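RabGDI protein (PDB 3P1W) probably acts as a Rab GDP-dissociation inhibitor of the malaria parasite, binding prenylated Rab GTPases and slowing their release of GDP. Local coordinates at residues R357-Y362 with S383-T388; D90-F95 with S431-T436. All blocks are in the same frame, centred on the assembly; numbering follows the deposited sequence.

Contact 1: R357-Y362 with S383-T388; sequences RKSDIY and SATVET
The carboxylate of Glu387 reaches across to the backbone N of Lys358 and the hydroxyl of Ser359 and takes a hydrogen bond on each oxygen. Glu387 OE1 accepts from Lys358 N through its syn lone pair (2.9 Å, 166° at the hydrogen), whereas Glu387 OE2 receives the Ser359 OG hydroxyl at 2.6 Å from above the carboxylate plane. With CG anti to its carbonyl carbon (chi1 -63°) and the chain extended beyond, Glu387 also lays this group over one face of the Arg357 guanidinium. The two planes are 13° apart, a stack of opposite charges in which no guanidinium N-H points at the carboxylate; the other face of the guanidinium meets Ile361 CD1 toward its rim. Arg357 is turned back on its own segment by a bond from NE to Ser359 O, and NH2 forms a salt bridge with Glu394, which should help fix its rotation. Where the backbones separate, one water accepts from Arg357 NH2 and Thr385 N and donates to Ser359 OG, and a second joins Asp360 O to Thr385 OG1. Further along, Tyr362 N donates to Ser383 O at 3.0 Å and Ser383 N to Tyr362 O at 2.9 Å. Ile361 CG1 packs on Ala384 CB at 3.7 Å, while on the other face of the sheet Tyr362 CB lies 3.5 Å from Ser383 OG, which hydrogen-bonds to Ala435 O. The arrangement is the open end of an antiparallel beta hairpin, strands 361-367 and 378-385, splaying into water-bridged loops within a larger mixed sheet.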
loop_
_atom_site.group_PDB
_atom_site.type_symbol
_atom_site.label_atom_id
_atom_site.label_comp_id
_atom_site.label_asym_id
_atom_site.label_seq_id
_atom_site.Cartn_x
_atom_site.Cartn_y
_atom_site.Cartn_z
ATOM N N ARG A 357 -7.942 2.651 19.633
ATOM C CA ARG A 357 -6.874 1.711 19.397
ATOM C C ARG A 357 -5.620 2.468 19.002
ATOM O O ARG A 357 -5.619 3.681 18.941
ATOM C CB ARG A 357 -7.278 0.692 18.321
ATOM C CG ARG A 357 -7.578 1.309 16.977
ATOM C CD ARG A 357 -8.125 0.260 16.024
ATOM N NE ARG A 357 -7.092 -0.701 15.591
ATOM C CZ ARG A 357 -7.027 -1.974 15.993
ATOM N NH1 ARG A 357 -7.887 -2.477 16.874
ATOM N NH2 ARG A 357 -6.093 -2.770 15.496
ATOM N N LYS A 358 -4.543 1.741 18.799
ATOM C CA LYS A 358 -3.227 2.359 18.650
ATOM C C LYS A 358 -2.692 2.268 17.224
ATOM O O LYS A 358 -1.525 2.585 16.963
ATOM C CB LYS A 358 -2.255 1.676 19.608
ATOM C CG LYS A 358 -2.597 1.803 21.094
ATOM C CD LYS A 358 -2.447 3.208 21.607
ATOM C CE LYS A 358 -2.541 3.270 23.146
ATOM N NZ LYS A 358 -3.379 4.431 23.593
ATOM N N SER A 359 -3.542 1.862 16.291
ATOM C CA SER A 359 -3.127 1.849 14.875
ATOM C C SER A 359 -4.357 1.929 13.982
ATOM O O SER A 359 -5.450 1.443 14.355
ATOM C CB SER A 359 -2.291 0.607 14.587
ATOM O OG SER A 359 -3.042 -0.598 14.789
ATOM N N ASP A 360 -4.208 2.565 12.823
ATOM C CA ASP A 360 -5.361 2.833 11.968
ATOM C C ASP A 360 -5.916 1.527 11.353
ATOM O O ASP A 360 -5.203 0.508 11.252
ATOM C CB ASP A 360 -5.004 3.808 10.852
ATOM C CG ASP A 360 -4.719 5.237 11.341
ATOM O OD1 ASP A 360 -4.659 5.526 12.572
ATOM O OD2 ASP A 360 -4.533 6.090 10.442
ATOM N N ILE A 361 -7.157 1.580 10.912
ATOM C CA ILE A 361 -7.762 0.497 10.125
ATOM C C ILE A 361 -8.148 1.066 8.768
ATOM O O ILE A 361 -8.479 2.266 8.655
ATOM C CB ILE A 361 -8.927 -0.154 10.878
ATOM C CG1 ILE A 361 -8.375 -0.828 12.159
ATOM C CG2 ILE A 361 -9.685 -1.150 10.012
ATOM C CD1 ILE A 361 -9.430 -1.552 13.039
ATOM N N TYR A 362 -8.082 0.224 7.743
ATOM C CA TYR A 362 -8.276 0.640 6.365
ATOM C C TYR A 362 -9.250 -0.278 5.642
ATOM O O TYR A 362 -9.310 -1.459 5.920
ATOM C CB TYR A 362 -6.935 0.646 5.633
ATOM C CG TYR A 362 -5.802 1.353 6.365
ATOM C CD1 TYR A 362 -5.487 2.683 6.077
ATOM C CD2 TYR A 362 -5.056 0.705 7.360
ATOM C CE1 TYR A 362 -4.459 3.343 6.727
ATOM C CE2 TYR A 362 -4.024 1.359 8.032
ATOM C CZ TYR A 362 -3.726 2.671 7.713
ATOM O OH TYR A 362 -2.729 3.334 8.368
ATOM N N SER A 383 -8.302 -4.098 6.502
ATOM C CA SER A 383 -6.983 -4.439 6.973
ATOM C C SER A 383 -6.679 -3.693 8.262
ATOM O O SER A 383 -7.043 -2.504 8.414
ATOM C CB SER A 383 -5.930 -4.117 5.885
ATOM O OG SER A 383 -6.025 -2.749 5.475
ATOM N N ALA A 384 -6.023 -4.388 9.180
ATOM C CA ALA A 384 -5.677 -3.851 10.463
ATOM C C ALA A 384 -4.396 -4.455 10.997
ATOM O O ALA A 384 -4.065 -5.604 10.691
ATOM C CB ALA A 384 -6.829 -4.082 11.484
ATOM N N THR A 385 -3.702 -3.707 11.845
ATOM C CA THR A 385 -2.603 -4.261 12.649
ATOM C C THR A 385 -3.212 -4.899 13.871
ATOM O O THR A 385 -4.046 -4.294 14.533
ATOM C CB THR A 385 -1.581 -3.201 13.082
ATOM O OG1 THR A 385 -1.144 -2.478 11.935
ATOM C CG2 THR A 385 -0.339 -3.884 13.787
ATOM N N VAL A 386 -2.807 -6.137 14.159
ATOM C CA VAL A 386 -3.384 -6.883 15.257
ATOM C C VAL A 386 -2.847 -6.314 16.594
ATOM O O VAL A 386 -1.639 -6.242 16.803
ATOM C CB VAL A 386 -3.052 -8.364 15.157
ATOM C CG1 VAL A 386 -3.548 -9.081 16.422
ATOM C CG2 VAL A 386 -3.658 -8.993 13.871
ATOM N N GLU A 387 -3.742 -5.874 17.461
ATOM C CA GLU A 387 -3.381 -5.360 18.777
ATOM C C GLU A 387 -3.840 -6.212 19.958
ATOM O O GLU A 387 -3.425 -5.945 21.099
ATOM C CB GLU A 387 -3.941 -3.915 18.951
ATOM C CG GLU A 387 -3.319 -2.983 17.965
ATOM C CD GLU A 387 -3.644 -1.512 18.147
ATOM O OE1 GLU A 387 -4.485 -1.137 19.008
ATOM O OE2 GLU A 387 -3.012 -0.732 17.387
ATOM N N THR A 388 -4.675 -7.223 19.704
ATOM C CA THR A 388 -5.273 -8.020 20.753
ATOM C C THR A 388 -5.181 -9.542 20.461
ATOM O O THR A 388 -4.710 -9.950 19.394
ATOM C CB THR A 388 -6.775 -7.688 20.952
ATOM O OG1 THR A 388 -7.581 -8.336 19.932
ATOM C CG2 THR A 388 -7.022 -6.158 20.964
HETATM O O HOH W 1 -4.910 -1.453 13.158
HETATM O O HOH W 2 -2.597 -0.324 10.977
#

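Contact 2: D90-F95 with S431-T436; sequences DLIPKF and SSYDAT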
loop_
_atom_site.group_PDB
_atom_site.type_symbol
_atom_site.label_atom_id
_atom_site.label_comp_id
_atom_site.label_asym_id
_atom_site.label_seq_id
_atom_site.Cartn_x
_atom_site.Cartn_y
_atom_site.Cartn_z
ATOM N N ASP A 90 -6.791 -9.462 -5.448
ATOM C CA ASP A 90 -5.507 -9.236 -4.844
ATOM C C ASP A 90 -5.585 -9.600 -3.357
ATOM O O ASP A 90 -6.526 -9.192 -2.663
ATOM C CB ASP A 90 -5.117 -7.759 -4.970
ATOM C CG ASP A 90 -4.694 -7.356 -6.380
ATOM O OD1 ASP A 90 -4.201 -8.175 -7.176
ATOM O OD2 ASP A 90 -4.813 -6.162 -6.691
ATOM N N LEU A 91 -4.631 -10.382 -2.861
ATOM C CA LEU A 91 -4.570 -10.649 -1.424
ATOM C C LEU A 91 -4.282 -9.358 -0.643
ATOM O O LEU A 91 -4.755 -9.178 0.473
ATOM C CB LEU A 91 -3.488 -11.666 -1.097
ATOM C CG LEU A 91 -3.776 -13.066 -1.586
ATOM C CD1 LEU A 91 -2.534 -13.946 -1.369
ATOM C CD2 LEU A 91 -4.954 -13.619 -0.868
ATOM N N ILE A 92 -3.507 -8.465 -1.259
ATOM C CA ILE A 92 -3.061 -7.242 -0.620
ATOM C C ILE A 92 -3.291 -6.076 -1.594
ATOM O O ILE A 92 -2.347 -5.605 -2.247
ATOM C CB ILE A 92 -1.597 -7.334 -0.144
ATOM C CG1 ILE A 92 -1.382 -8.544 0.770
ATOM C CG2 ILE A 92 -1.155 -6.040 0.589
ATOM C CD1 ILE A 92 0.041 -8.725 1.316
ATOM N N PRO A 93 -4.556 -5.622 -1.705
ATOM C CA PRO A 93 -4.881 -4.543 -2.627
ATOM C C PRO A 93 -4.465 -3.228 -2.004
ATOM O O PRO A 93 -5.022 -2.793 -0.962
ATOM C CB PRO A 93 -6.397 -4.628 -2.783
ATOM C CG PRO A 93 -6.907 -5.265 -1.501
ATOM C CD PRO A 93 -5.754 -6.170 -1.029
ATOM N N LYS A 94 -3.440 -2.636 -2.564
ATOM C CA LYS A 94 -3.029 -1.309 -2.137
ATOM C C LYS A 94 -3.212 -0.340 -3.298
ATOM O O LYS A 94 -2.678 -0.554 -4.395
ATOM C CB LYS A 94 -1.587 -1.329 -1.674
ATOM C CG LYS A 94 -1.401 -1.947 -0.272
ATOM C CD LYS A 94 0.022 -2.239 0.060
ATOM C CE LYS A 94 0.183 -2.821 1.483
ATOM N NZ LYS A 94 0.207 -1.828 2.621
ATOM N N PHE A 95 -3.905 0.747 -3.044
ATOM C CA PHE A 95 -3.998 1.797 -4.048
ATOM C C PHE A 95 -2.733 2.676 -4.123
ATOM O O PHE A 95 -1.926 2.738 -3.206
ATOM C CB PHE A 95 -5.222 2.671 -3.787
ATOM C CG PHE A 95 -6.528 1.954 -3.798
ATOM C CD1 PHE A 95 -6.780 0.890 -4.638
ATOM C CD2 PHE A 95 -7.567 2.412 -3.002
ATOM C CE1 PHE A 95 -8.027 0.285 -4.665
ATOM C CE2 PHE A 95 -8.801 1.792 -3.028
ATOM C CZ PHE A 95 -9.028 0.736 -3.869
ATOM N N SER A 431 10.614 -6.073 3.920
ATOM C CA SER A 431 9.670 -6.163 5.033
ATOM C C SER A 431 8.325 -6.726 4.574
ATOM O O SER A 431 7.944 -6.656 3.391
ATOM C CB SER A 431 9.513 -4.783 5.715
ATOM O OG SER A 431 8.888 -3.865 4.838
ATOM N N SER A 432 7.569 -7.279 5.506
ATOM C CA SER A 432 6.238 -7.752 5.186
ATOM C C SER A 432 5.355 -6.554 4.854
ATOM O O SER A 432 5.610 -5.463 5.353
ATOM C CB SER A 432 5.638 -8.496 6.361
ATOM O OG SER A 432 6.528 -9.497 6.822
ATOM N N TYR A 433 4.350 -6.773 4.004
ATOM C CA TYR A 433 3.376 -5.723 3.651
ATOM C C TYR A 433 2.539 -5.387 4.887
ATOM O O TYR A 433 2.038 -6.281 5.561
ATOM C CB TYR A 433 2.480 -6.125 2.469
ATOM C CG TYR A 433 3.282 -6.344 1.227
ATOM C CD1 TYR A 433 3.611 -5.296 0.385
ATOM C CD2 TYR A 433 3.824 -7.598 0.966
ATOM C CE1 TYR A 433 4.424 -5.502 -0.706
ATOM C CE2 TYR A 433 4.640 -7.812 -0.122
ATOM C CZ TYR A 433 4.929 -6.761 -0.951
ATOM O OH TYR A 433 5.769 -6.975 -2.011
ATOM N N ASP A 434 2.433 -4.088 5.166
ATOM C CA ASP A 434 1.654 -3.607 6.336
ATOM C C ASP A 434 0.182 -3.386 6.001
ATOM O O ASP A 434 -0.277 -3.579 4.864
ATOM C CB ASP A 434 2.335 -2.365 6.943
ATOM C CG ASP A 434 2.206 -1.132 6.077
ATOM O OD1 ASP A 434 1.287 -1.058 5.228
ATOM O OD2 ASP A 434 3.015 -0.195 6.249
ATOM N N ALA A 435 -0.592 -3.015 7.026
ATOM C CA ALA A 435 -2.024 -2.886 6.903
ATOM C C ALA A 435 -2.489 -1.712 6.030
ATOM O O ALA A 435 -3.671 -1.653 5.706
ATOM C CB ALA A 435 -2.669 -2.754 8.328
ATOM N N THR A 436 -1.609 -0.779 5.665
ATOM C CA THR A 436 -2.090 0.434 4.959
ATOM C C THR A 436 -2.776 0.055 3.622
ATOM O O THR A 436 -2.403 -0.917 2.997
ATOM C CB THR A 436 -0.980 1.457 4.725
ATOM O OG1 THR A 436 0.073 0.892 3.921
ATOM C CG2 THR A 436 -0.357 1.922 6.073
HETATM O O HOH W 3 3.483 -2.337 2.992
#
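Lys94 runs almost straight from its backbone toward 434-436, extended through chi2 and chi3, and then bends at its last torsion (chi4 -82°) to bring NZ among the oxygens of Asp434 and Thr436. Asp434 meets it by the opposite route: its CB leaves the backbone away from 90-95, yet chi1 of 71° swings the carboxylate back toward the ammonium. The receiving structure is an Asx turn, in which Asp434 OD1 accepts from Thr436 N at 2.9 Å. Lys94 NZ donates to two carbonyls, Thr436 O at 2.8 Å and Asp434 O at 2.9 Å, the latter approached from well above its carbonyl plane. A salt bridge to Asp434 OD1 adds a weak hydrogen bond, so carbonyl dipoles and a carboxylate together probably stabilise this buried positive charge. Asp434 O is shared with Arg328 NH2, and the other carboxylate oxygen, OD2, hydrogen-bonds with Thr441 OG1. A water held by Asp434 N lies near the ammonium as a weak acceptor. Beside this polar cluster, Ile92 crosses Tyr433 at about a right angle, its CD1 packing on Tyr433 CB at 3.7 Å and approaching the ring obliquely. The phenol end of Tyr433 is held separately, by Lys31 N. The contact thus joins the loop between strands 89-90 and 96-97 to the one preceding helix 440-454, near the centre of the chain. Within the turn, Thr436 OG1 donates to the syn lone pair of Asp434 OD1 at 2.6 Å.

Contact 1 is partly buried, its centre about 15 Å from that of the chain, whereas contact 2 is a buried meeting of loops with its centre about 5 Å from that of the chain. The first closes neighbouring strands of one hairpin, with backbone pairing at its inner end and waters and charged side chains at its outer end; the second joins loops more than 300 residues apart in sequence, largely through a single lysine ammonium. Their centres are about 14 Å apart, and the sites touch directly, Ser383 meeting Ala435 and Tyr362 packing against Thr436. The 431-436 loop therefore has contacts with both the hairpin and the 90-95 loop.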